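PDB 1M2D: ferredoxin, 2Fe-2S from Aquifex aeolicus, which carries one [2Fe-2S] cluster per subunit on a thioredoxin-like fold and transfers electrons in metabolic reactions, forming a homodimer in solution. Local coordinates for residues A33-L44 / V82-K91; V6-P14 / C22-F31. The protein carries 1 engineered substitution. All coordinates share one frame; numbering follows the deposited sequence.

Interaction 1: A33-L44 / V82-K91; sequences AFMEKIQTDPQL and VDEIVEKHLK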
loop_
_atom_site.group_PDB
_atom_site.type_symbol
_atom_site.label_atom_id
_atom_site.label_comp_id
_atom_site.label_asym_id
_atom_site.label_seq_id
_atom_site.Cartn_x
_atom_site.Cartn_y
_atom_site.Cartn_z
ATOM N N ALA A 33 -5.334 6.432 14.179
ATOM C CA ALA A 33 -4.746 5.851 15.394
ATOM C C ALA A 33 -3.322 5.350 15.142
ATOM O O ALA A 33 -2.445 5.596 15.988
ATOM C CB ALA A 33 -5.594 4.749 15.950
ATOM N N PHE A 34 -3.096 4.740 14.006
ATOM C CA PHE A 34 -1.718 4.378 13.645
ATOM C C PHE A 34 -0.798 5.602 13.495
ATOM O O PHE A 34 0.259 5.644 14.049
ATOM C CB PHE A 34 -1.582 3.543 12.357
ATOM C CG PHE A 34 -1.833 2.051 12.509
ATOM C CD1 PHE A 34 -2.972 1.447 12.036
ATOM C CD2 PHE A 34 -0.864 1.246 13.113
ATOM C CE1 PHE A 34 -3.210 0.088 12.098
ATOM C CE2 PHE A 34 -1.100 -0.109 13.175
ATOM C CZ PHE A 34 -2.248 -0.696 12.679
ATOM N N MET A 35 -1.292 6.589 12.766
ATOM C CA MET A 35 -0.545 7.845 12.674
ATOM C C MET A 35 -0.304 8.497 14.045
ATOM O O MET A 35 0.800 8.970 14.312
ATOM C CB MET A 35 -1.252 8.839 11.756
ATOM C CG MET A 35 -1.291 8.314 10.342
ATOM S SD MET A 35 0.330 8.234 9.502
ATOM C CE MET A 35 0.512 9.942 8.969
ATOM N N GLU A 36 -1.294 8.555 14.947
ATOM C CA GLU A 36 -1.028 9.137 16.269
ATOM C C GLU A 36 0.012 8.327 17.024
ATOM O O GLU A 36 0.861 8.857 17.748
ATOM C CB GLU A 36 -2.308 9.239 17.090
ATOM C CG GLU A 36 -3.296 10.213 16.472
ATOM C CD GLU A 36 -4.612 10.183 17.225
ATOM O OE1 GLU A 36 -5.472 10.932 16.727
ATOM O OE2 GLU A 36 -4.720 9.441 18.229
ATOM N N LYS A 37 0.023 7.008 16.891
ATOM C CA LYS A 37 1.086 6.271 17.584
ATOM C C LYS A 37 2.479 6.480 16.998
ATOM O O LYS A 37 3.432 6.769 17.721
ATOM C CB LYS A 37 0.792 4.780 17.516
ATOM C CG LYS A 37 -0.414 4.343 18.329
ATOM C CD LYS A 37 -0.103 4.461 19.824
ATOM C CE LYS A 37 0.339 3.105 20.343
ATOM N NZ LYS A 37 0.336 3.052 21.837
ATOM N N ILE A 38 2.579 6.250 15.698
ATOM C CA ILE A 38 3.840 6.107 15.019
ATOM C C ILE A 38 4.553 7.408 15.269
ATOM O O ILE A 38 5.790 7.302 15.431
ATOM C CB ILE A 38 3.689 5.809 13.498
ATOM C CG1 ILE A 38 2.852 4.532 13.325
ATOM C CG2 ILE A 38 4.957 5.738 12.697
ATOM C CD1 ILE A 38 3.656 3.264 13.419
ATOM N N GLN A 39 3.882 8.575 15.388
ATOM C CA GLN A 39 4.853 9.626 15.714
ATOM C C GLN A 39 4.980 9.699 17.238
ATOM O O GLN A 39 6.176 9.580 17.609
ATOM C CB GLN A 39 4.697 11.089 15.349
ATOM C CG GLN A 39 5.997 11.761 15.957
ATOM C CD GLN A 39 7.219 11.098 15.333
ATOM O OE1 GLN A 39 7.599 10.063 15.885
ATOM N NE2 GLN A 39 7.910 11.560 14.333
ATOM N N THR A 40 4.045 9.800 18.156
ATOM C CA THR A 40 4.365 10.038 19.565
ATOM C C THR A 40 5.310 9.027 20.198
ATOM O O THR A 40 5.635 9.038 21.396
ATOM C CB THR A 40 3.006 10.092 20.308
ATOM O OG1 THR A 40 2.338 8.823 20.099
ATOM C CG2 THR A 40 2.098 11.209 19.782
ATOM N N ASP A 41 5.854 8.060 19.501
ATOM C CA ASP A 41 6.779 7.003 19.683
ATOM C C ASP A 41 8.022 7.074 18.807
ATOM O O ASP A 41 8.041 6.685 17.631
ATOM C CB ASP A 41 6.042 5.685 19.362
ATOM C CG ASP A 41 6.915 4.547 19.900
ATOM O OD1 ASP A 41 8.144 4.449 19.901
ATOM O OD2 ASP A 41 6.220 3.662 20.416
ATOM N N PRO A 42 9.119 7.559 19.372
ATOM C CA PRO A 42 10.389 7.655 18.604
ATOM C C PRO A 42 10.784 6.322 17.988
ATOM O O PRO A 42 11.126 6.317 16.812
ATOM C CB PRO A 42 11.386 8.159 19.639
ATOM C CG PRO A 42 10.582 8.848 20.672
ATOM C CD PRO A 42 9.268 8.094 20.742
ATOM N N GLN A 43 10.713 5.207 18.676
ATOM C CA GLN A 43 11.134 3.928 18.138
ATOM C C GLN A 43 10.267 3.555 16.943
ATOM O O GLN A 43 10.746 3.012 15.990
ATOM C CB GLN A 43 11.018 2.847 19.193
ATOM C CG GLN A 43 11.418 1.449 18.832
ATOM C CD GLN A 43 11.135 0.545 20.027
ATOM O OE1 GLN A 43 11.432 0.893 21.163
ATOM N NE2 GLN A 43 10.567 -0.620 19.785
ATOM N N LEU A 44 8.973 3.835 17.020
ATOM C CA LEU A 44 8.171 3.492 15.837
ATOM C C LEU A 44 8.487 4.377 14.654
ATOM O O LEU A 44 8.533 3.946 13.491
ATOM C CB LEU A 44 6.718 3.648 16.259
ATOM C CG LEU A 44 6.166 2.468 17.052
ATOM C CD1 LEU A 44 4.945 2.953 17.801
ATOM C CD2 LEU A 44 5.955 1.363 16.045
ATOM N N VAL A 82 -5.336 -0.896 17.581
ATOM C CA VAL A 82 -4.087 -0.396 17.011
ATOM C C VAL A 82 -2.951 -0.509 18.040
ATOM O O VAL A 82 -1.842 -0.894 17.685
ATOM C CB VAL A 82 -4.283 1.018 16.479
ATOM C CG1 VAL A 82 -2.930 1.652 16.144
ATOM C CG2 VAL A 82 -5.192 0.959 15.245
ATOM N N ASP A 83 -3.216 -0.227 19.317
ATOM C CA ASP A 83 -2.137 -0.340 20.273
ATOM C C ASP A 83 -1.556 -1.750 20.336
ATOM O O ASP A 83 -0.356 -1.908 20.399
ATOM C CB ASP A 83 -2.607 0.008 21.672
ATOM C CG ASP A 83 -2.788 1.475 21.879
ATOM O OD1 ASP A 83 -2.297 2.284 21.097
ATOM O OD2 ASP A 83 -3.495 1.561 22.905
ATOM N N GLU A 84 -2.430 -2.763 20.323
ATOM C CA GLU A 84 -1.914 -4.140 20.404
ATOM C C GLU A 84 -1.103 -4.441 19.183
ATOM O O GLU A 84 -0.044 -5.104 19.250
ATOM C CB GLU A 84 -3.060 -5.130 20.600
ATOM C CG GLU A 84 -2.561 -6.510 20.898
ATOM C CD GLU A 84 -3.612 -7.602 21.079
ATOM O OE1 GLU A 84 -4.812 -7.293 21.068
ATOM O OE2 GLU A 84 -3.229 -8.775 21.263
ATOM N N ILE A 85 -1.566 -4.034 17.983
ATOM C CA ILE A 85 -0.765 -4.323 16.791
ATOM C C ILE A 85 0.581 -3.605 16.878
ATOM O O ILE A 85 1.609 -4.204 16.537
ATOM C CB ILE A 85 -1.554 -3.914 15.523
ATOM C CG1 ILE A 85 -2.811 -4.760 15.326
ATOM C CG2 ILE A 85 -0.631 -3.948 14.303
ATOM C CD1 ILE A 85 -3.771 -4.272 14.260
ATOM N N VAL A 86 0.605 -2.352 17.302
ATOM C CA VAL A 86 1.852 -1.623 17.441
ATOM C C VAL A 86 2.789 -2.332 18.426
ATOM O O VAL A 86 3.966 -2.556 18.140
ATOM C CB VAL A 86 1.538 -0.181 17.890
ATOM C CG1 VAL A 86 2.790 0.530 18.370
ATOM C CG2 VAL A 86 0.834 0.555 16.761
ATOM N N GLU A 87 2.289 -2.641 19.613
ATOM C CA GLU A 87 3.128 -3.225 20.647
ATOM C C GLU A 87 3.614 -4.594 20.281
ATOM O O GLU A 87 4.841 -4.911 20.302
ATOM C CB GLU A 87 2.321 -3.271 21.951
ATOM C CG GLU A 87 1.870 -1.926 22.477
ATOM C CD GLU A 87 2.955 -0.918 22.747
ATOM O OE1 GLU A 87 3.884 -1.263 23.521
ATOM O OE2 GLU A 87 3.024 0.201 22.221
ATOM N N LYS A 88 2.690 -5.466 19.953
ATOM C CA LYS A 88 3.010 -6.874 19.796
ATOM C C LYS A 88 3.703 -7.150 18.478
ATOM O O LYS A 88 4.656 -7.935 18.398
ATOM C CB LYS A 88 1.760 -7.747 19.942
ATOM C CG LYS A 88 1.092 -7.732 21.320
ATOM C CD LYS A 88 2.060 -8.247 22.412
ATOM C CE LYS A 88 1.334 -8.468 23.718
ATOM N NZ LYS A 88 2.266 -8.357 24.864
ATOM N N HIS A 89 3.217 -6.541 17.388
ATOM C CA HIS A 89 3.706 -6.813 16.043
ATOM C C HIS A 89 4.736 -5.778 15.598
ATOM O O HIS A 89 5.887 -6.180 15.277
ATOM C CB HIS A 89 2.499 -6.933 15.090
ATOM C CG HIS A 89 2.890 -7.375 13.721
ATOM N ND1 HIS A 89 1.922 -7.477 12.740
ATOM C CD2 HIS A 89 4.043 -7.763 13.167
ATOM C CE1 HIS A 89 2.538 -7.910 11.648
ATOM N NE2 HIS A 89 3.839 -8.064 11.883
ATOM N N LEU A 90 4.382 -4.517 15.536
ATOM C CA LEU A 90 5.330 -3.570 14.898
ATOM C C LEU A 90 6.568 -3.426 15.751
ATOM O O LEU A 90 7.644 -3.287 15.166
ATOM C CB LEU A 90 4.646 -2.227 14.636
ATOM C CG LEU A 90 3.395 -2.331 13.791
ATOM C CD1 LEU A 90 2.873 -0.918 13.507
ATOM C CD2 LEU A 90 3.587 -3.081 12.512
ATOM N N LYS A 91 6.444 -3.470 17.083
ATOM C CA LYS A 91 7.617 -3.384 17.931
ATOM C C LYS A 91 8.100 -4.789 18.317
ATOM O O LYS A 91 9.281 -5.016 18.275
ATOM C CB LYS A 91 7.310 -2.616 19.207
ATOM C CG LYS A 91 7.125 -1.131 18.916
ATOM C CD LYS A 91 6.725 -0.524 20.230
ATOM C CE LYS A 91 6.885 0.962 20.093
ATOM N NZ LYS A 91 6.743 1.474 21.504
#
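Phe34 and Val82 pack face to methyl on the buried side of this helix pair. CG1 of Val82 lies over one face of the Phe34 ring, 3.8 Å from the centroid and 15° off the normal, a CH-pi contact, while CG2 of Ile85 meets the ring edge. With CG of Phe34 anti to its own carbonyl carbon (chi1 -81°), the ring swings in among Val82, Ile85, Val86 and Leu90 as a knob into a hole. A large, flat apolar ring suits a hole lined by aliphatic side chains, which can meet its face and edge. Further along, CD1 of Leu44 presses tightly on CG1 of Val86, at 3.3 Å.

The outer side is looser and polar, a salt-bridge network in which long, flexible lysines span the gap. Lys37, bent at chi2 and chi3, seats its methylenes among Val82, Asp83, Val86 and Glu87; only its end joins the charges, NZ bonding weakly to Asp83 OD1, whose position is doubtful, and reaching Glu87 OE2 at a long 3.9 Å. Lys91 lays its methylenes across Leu44 before its NZ forms a salt bridge with Asp41 OD2, also doubtfully placed. Asp41 N-caps the next helix, OD1 accepting from Leu44 N.

Helix segments 33-40 and 82-91 run in roughly the same direction, 41° apart; their axes approach to 10.1 Å, as neighbouring helices on one side of the sheet in a thioredoxin-like fold.

Interaction 2: V6-P14 / C22-F31; sequences VFVCVQDRP and CAQRGSREVF. With FES (Fe2/s2 (inorganic) cluster), chain C.
Arg28 and Val10 meet through the edge of the guanidinium group: NE and NH2 of Arg28 both donate to Val10 O, at 2.9 and 3.0 Å, with the oxygen only 3° out of the guanidinium plane. NE-H points at a lone pair of Val10 O, in the carbonyl plane, whereas NH2 comes nearly along the C=O axis. The side chain of Arg28, extended from CG to NE, crosses that of Val10 at about a right angle, so its aliphatic part lies by the valine while its polar end holds the backbone. One residue earlier on each segment, Ser27 OG donates to Cys9 O on a lone pair; a chi1 of 72°, between backbone N and carbonyl carbon, turns this small hydroxyl toward the strand end. A third grip is Ala23 N to Gln11 O at 2.9 Å.

Beside these bonds lie the two cysteines that bind FE1: Cys9 SG and Cys22 SG each lie 2.3 Å from it, soft thiolate ligands suited to iron. Cys55 and the engineered Ser59 are the other cluster-binding positions. Gln11 N donates to Cys9 SG; its side chain bends at chi2, NE2 bonding to Asp12 O and OE1 to Cys55 N. Toward Pro14, Asp12 OD1, also bonded to Ser21 OG, receives a weak bond from Gln24 NE2, and a water joins Pro14 O to Gln24.

At the other end, CG1 of Val8 and of Val10 pack on CB of Phe31, whose ring edge faces Val8 CB. Strand segment 6-9 runs nearly antiparallel to helix segment 27-31 (156°); strand 4-9 lies between strands 48-53 and 65-68. Val30 touches Val65 of strand 65-68 and Val82 of helix 82-91, while Phe7 stacks on Phe7 of the second subunit.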
loop_
_atom_site.group_PDB
_atom_site.type_symbol
_atom_site.label_atom_id
_atom_site.label_comp_id
_atom_site.label_asym_id
_atom_site.label_seq_id
_atom_site.Cartn_x
_atom_site.Cartn_y
_atom_site.Cartn_z
ATOM N N VAL A 6 3.013 -0.388 6.891
ATOM C CA VAL A 6 1.647 -0.688 7.260
ATOM C C VAL A 6 0.722 0.019 6.263
ATOM O O VAL A 6 0.843 1.251 6.091
ATOM C CB VAL A 6 1.322 -0.186 8.684
ATOM C CG1 VAL A 6 -0.102 -0.511 9.057
ATOM C CG2 VAL A 6 2.318 -0.774 9.674
ATOM N N PHE A 7 -0.136 -0.713 5.609
ATOM C CA PHE A 7 -1.096 -0.206 4.648
ATOM C C PHE A 7 -2.493 -0.320 5.245
ATOM O O PHE A 7 -2.921 -1.430 5.620
ATOM C CB PHE A 7 -1.008 -1.017 3.350
ATOM C CG PHE A 7 0.269 -0.781 2.609
ATOM C CD1 PHE A 7 1.364 -1.629 2.784
ATOM C CD2 PHE A 7 0.431 0.322 1.766
ATOM C CE1 PHE A 7 2.555 -1.399 2.128
ATOM C CE2 PHE A 7 1.602 0.519 1.061
ATOM C CZ PHE A 7 2.671 -0.348 1.231
ATOM N N VAL A 8 -3.198 0.785 5.320
ATOM C CA VAL A 8 -4.553 0.826 5.868
ATOM C C VAL A 8 -5.510 1.239 4.744
ATOM O O VAL A 8 -5.383 2.318 4.193
ATOM C CB VAL A 8 -4.674 1.832 7.025
ATOM C CG1 VAL A 8 -6.075 1.799 7.595
ATOM C CG2 VAL A 8 -3.673 1.492 8.099
ATOM N N CYS A 9 -6.465 0.353 4.423
ATOM C CA CYS A 9 -7.471 0.708 3.433
ATOM C C CYS A 9 -8.367 1.811 4.015
ATOM O O CYS A 9 -8.967 1.604 5.063
ATOM C CB CYS A 9 -8.284 -0.494 3.047
ATOM S SG CYS A 9 -9.581 -0.048 1.853
ATOM N N VAL A 10 -8.445 2.948 3.315
ATOM C CA VAL A 10 -9.271 4.058 3.697
ATOM C C VAL A 10 -10.396 4.309 2.667
ATOM O O VAL A 10 -11.036 5.358 2.706
ATOM C CB VAL A 10 -8.483 5.354 3.975
ATOM C CG1 VAL A 10 -7.519 5.126 5.133
ATOM C CG2 VAL A 10 -7.745 5.815 2.726
ATOM N N GLN A 11 -10.603 3.351 1.769
ATOM C CA GLN A 11 -11.620 3.453 0.737
ATOM C C GLN A 11 -12.994 3.654 1.318
ATOM O O GLN A 11 -13.420 2.951 2.220
ATOM C CB GLN A 11 -11.623 2.150 -0.032
ATOM C CG GLN A 11 -12.599 2.041 -1.200
ATOM C CD GLN A 11 -12.089 2.661 -2.467
ATOM O OE1 GLN A 11 -10.986 2.293 -2.948
ATOM N NE2 GLN A 11 -12.840 3.610 -3.014
ATOM N N ASP A 12 -13.717 4.596 0.722
ATOM C CA ASP A 12 -15.136 4.714 0.967
ATOM C C ASP A 12 -15.870 4.340 -0.318
ATOM O O ASP A 12 -15.301 4.346 -1.374
ATOM C CB ASP A 12 -15.546 6.111 1.393
ATOM C CG ASP A 12 -16.858 6.107 2.188
ATOM O OD1 ASP A 12 -17.505 5.054 2.445
ATOM O OD2 ASP A 12 -17.219 7.242 2.524
ATOM N N ARG A 13 -17.148 4.010 -0.160
ATOM C CA ARG A 13 -18.010 3.582 -1.272
ATOM C C ARG A 13 -19.395 4.223 -1.068
ATOM O O ARG A 13 -19.772 4.458 0.084
ATOM C CB ARG A 13 -18.204 2.078 -1.397
ATOM C CG ARG A 13 -16.954 1.260 -1.573
ATOM C CD ARG A 13 -16.522 1.050 -2.962
ATOM N NE ARG A 13 -15.521 0.001 -3.100
ATOM C CZ ARG A 13 -14.651 -0.039 -4.085
ATOM N NH1 ARG A 13 -14.568 0.842 -5.052
ATOM N NH2 ARG A 13 -13.829 -1.079 -4.027
ATOM N N PRO A 14 -20.153 4.421 -2.120
ATOM C CA PRO A 14 -21.560 4.798 -1.963
ATOM C C PRO A 14 -22.344 3.718 -1.238
ATOM O O PRO A 14 -22.017 2.556 -1.165
ATOM C CB PRO A 14 -22.037 4.945 -3.397
ATOM C CG PRO A 14 -20.837 5.109 -4.249
ATOM C CD PRO A 14 -19.743 4.361 -3.523
ATOM N N CYS A 22 -14.147 -0.115 3.831
ATOM C CA CYS A 22 -13.425 -0.026 5.079
ATOM C C CYS A 22 -13.695 1.282 5.805
ATOM O O CYS A 22 -13.789 1.301 7.041
ATOM C CB CYS A 22 -11.938 -0.251 4.815
ATOM S SG CYS A 22 -11.522 -1.936 4.345
ATOM N N ALA A 23 -13.855 2.385 5.070
ATOM C CA ALA A 23 -14.151 3.668 5.735
ATOM C C ALA A 23 -15.479 3.609 6.484
ATOM O O ALA A 23 -15.590 4.098 7.607
ATOM C CB ALA A 23 -14.167 4.794 4.744
ATOM N N GLN A 24 -16.491 2.978 5.901
ATOM C CA GLN A 24 -17.768 2.827 6.579
ATOM C C GLN A 24 -17.641 2.015 7.843
ATOM O O GLN A 24 -18.454 2.177 8.725
ATOM C CB GLN A 24 -18.761 2.167 5.636
ATOM C CG GLN A 24 -19.046 2.996 4.409
ATOM C CD GLN A 24 -19.812 2.061 3.450
ATOM O OE1 GLN A 24 -20.648 1.314 3.975
ATOM N NE2 GLN A 24 -19.461 2.193 2.188
ATOM N N ARG A 25 -16.640 1.129 7.912
ATOM C CA ARG A 25 -16.398 0.219 9.013
ATOM C C ARG A 25 -15.366 0.760 10.005
ATOM O O ARG A 25 -14.914 0.028 10.850
ATOM C CB ARG A 25 -15.995 -1.171 8.479
ATOM C CG ARG A 25 -17.075 -1.906 7.705
ATOM C CD ARG A 25 -16.618 -3.278 7.238
ATOM N NE ARG A 25 -17.646 -4.133 6.692
ATOM C CZ ARG A 25 -18.049 -4.185 5.418
ATOM N NH1 ARG A 25 -17.493 -3.413 4.505
ATOM N NH2 ARG A 25 -18.991 -5.011 5.022
ATOM N N GLY A 26 -15.017 2.021 9.891
ATOM C CA GLY A 26 -14.184 2.742 10.867
ATOM C C GLY A 26 -12.730 2.836 10.494
ATOM O O GLY A 26 -11.919 3.202 11.356
ATOM N N SER A 27 -12.347 2.605 9.203
ATOM C CA SER A 27 -10.930 2.486 8.945
ATOM C C SER A 27 -10.207 3.825 8.936
ATOM O O SER A 27 -8.980 3.813 9.082
ATOM C CB SER A 27 -10.665 1.762 7.637
ATOM O OG SER A 27 -11.018 2.599 6.543
ATOM N N ARG A 28 -10.903 4.939 8.715
ATOM C CA ARG A 28 -10.101 6.195 8.764
ATOM C C ARG A 28 -9.699 6.479 10.194
ATOM O O ARG A 28 -8.661 7.063 10.395
ATOM C CB ARG A 28 -10.866 7.335 8.096
ATOM C CG ARG A 28 -10.975 6.935 6.603
ATOM C CD ARG A 28 -11.686 7.992 5.856
ATOM N NE ARG A 28 -11.712 7.549 4.467
ATOM C CZ ARG A 28 -12.297 8.378 3.626
ATOM N NH1 ARG A 28 -12.840 9.500 4.040
ATOM N NH2 ARG A 28 -12.372 8.050 2.337
ATOM N N GLU A 29 -10.513 6.063 11.179
ATOM C CA GLU A 29 -10.116 6.184 12.579
ATOM C C GLU A 29 -8.977 5.210 12.930
ATOM O O GLU A 29 -8.111 5.515 13.759
ATOM C CB GLU A 29 -11.294 5.966 13.514
ATOM C CG GLU A 29 -12.219 7.156 13.348
ATOM C CD GLU A 29 -13.145 7.030 12.210
ATOM O OE1 GLU A 29 -13.264 6.036 11.481
ATOM O OE2 GLU A 29 -13.816 8.080 12.052
ATOM N N VAL A 30 -8.919 4.072 12.297
ATOM C CA VAL A 30 -7.796 3.130 12.389
ATOM C C VAL A 30 -6.507 3.772 11.879
ATOM O O VAL A 30 -5.467 3.770 12.509
ATOM C CB VAL A 30 -8.077 1.834 11.659
ATOM C CG1 VAL A 30 -6.848 0.923 11.609
ATOM C CG2 VAL A 30 -9.222 1.120 12.346
ATOM N N PHE A 31 -6.594 4.346 10.671
ATOM C CA PHE A 31 -5.462 5.004 10.032
ATOM C C PHE A 31 -4.977 6.113 10.956
ATOM O O PHE A 31 -3.798 6.291 11.257
ATOM C CB PHE A 31 -5.825 5.550 8.649
ATOM C CG PHE A 31 -4.753 6.371 7.995
ATOM C CD1 PHE A 31 -3.605 5.760 7.507
ATOM C CD2 PHE A 31 -4.860 7.744 7.870
ATOM C CE1 PHE A 31 -2.601 6.501 6.940
ATOM C CE2 PHE A 31 -3.826 8.494 7.321
ATOM C CZ PHE A 31 -2.716 7.890 6.881
HETATM FE FE1 FES C . -11.113 -1.752 2.088
HETATM FE FE2 FES C . -12.210 -3.067 0.004
HETATM S S1 FES C . -12.839 -1.103 0.857
HETATM S S2 FES C . -10.508 -3.738 1.318
HETATM O O HOH W 1 -21.349 1.017 0.874
#

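How the interactions relate
Interaction 2 comes first along the chain and closes before interaction 1 opens; helix 27-40 serves both, its beginning in interaction 2 and its later part in interaction 1. Their centres are 18 Å apart, on opposite sides of the chain's centre, yet they touch: Phe34 packs on Val6 and Val8 of strand 4-9, Leu90 on Val6, and Val82 on the backbone of Val30. Strand 4-9 thus lies beneath both helices, and the apolar contacts of the two interactions meet on this strand. The cluster lies at the interaction 2 end, about 13 Å from the Phe34 side chain, so cofactor binding and helix pairing lie at different ends of helix 27-40.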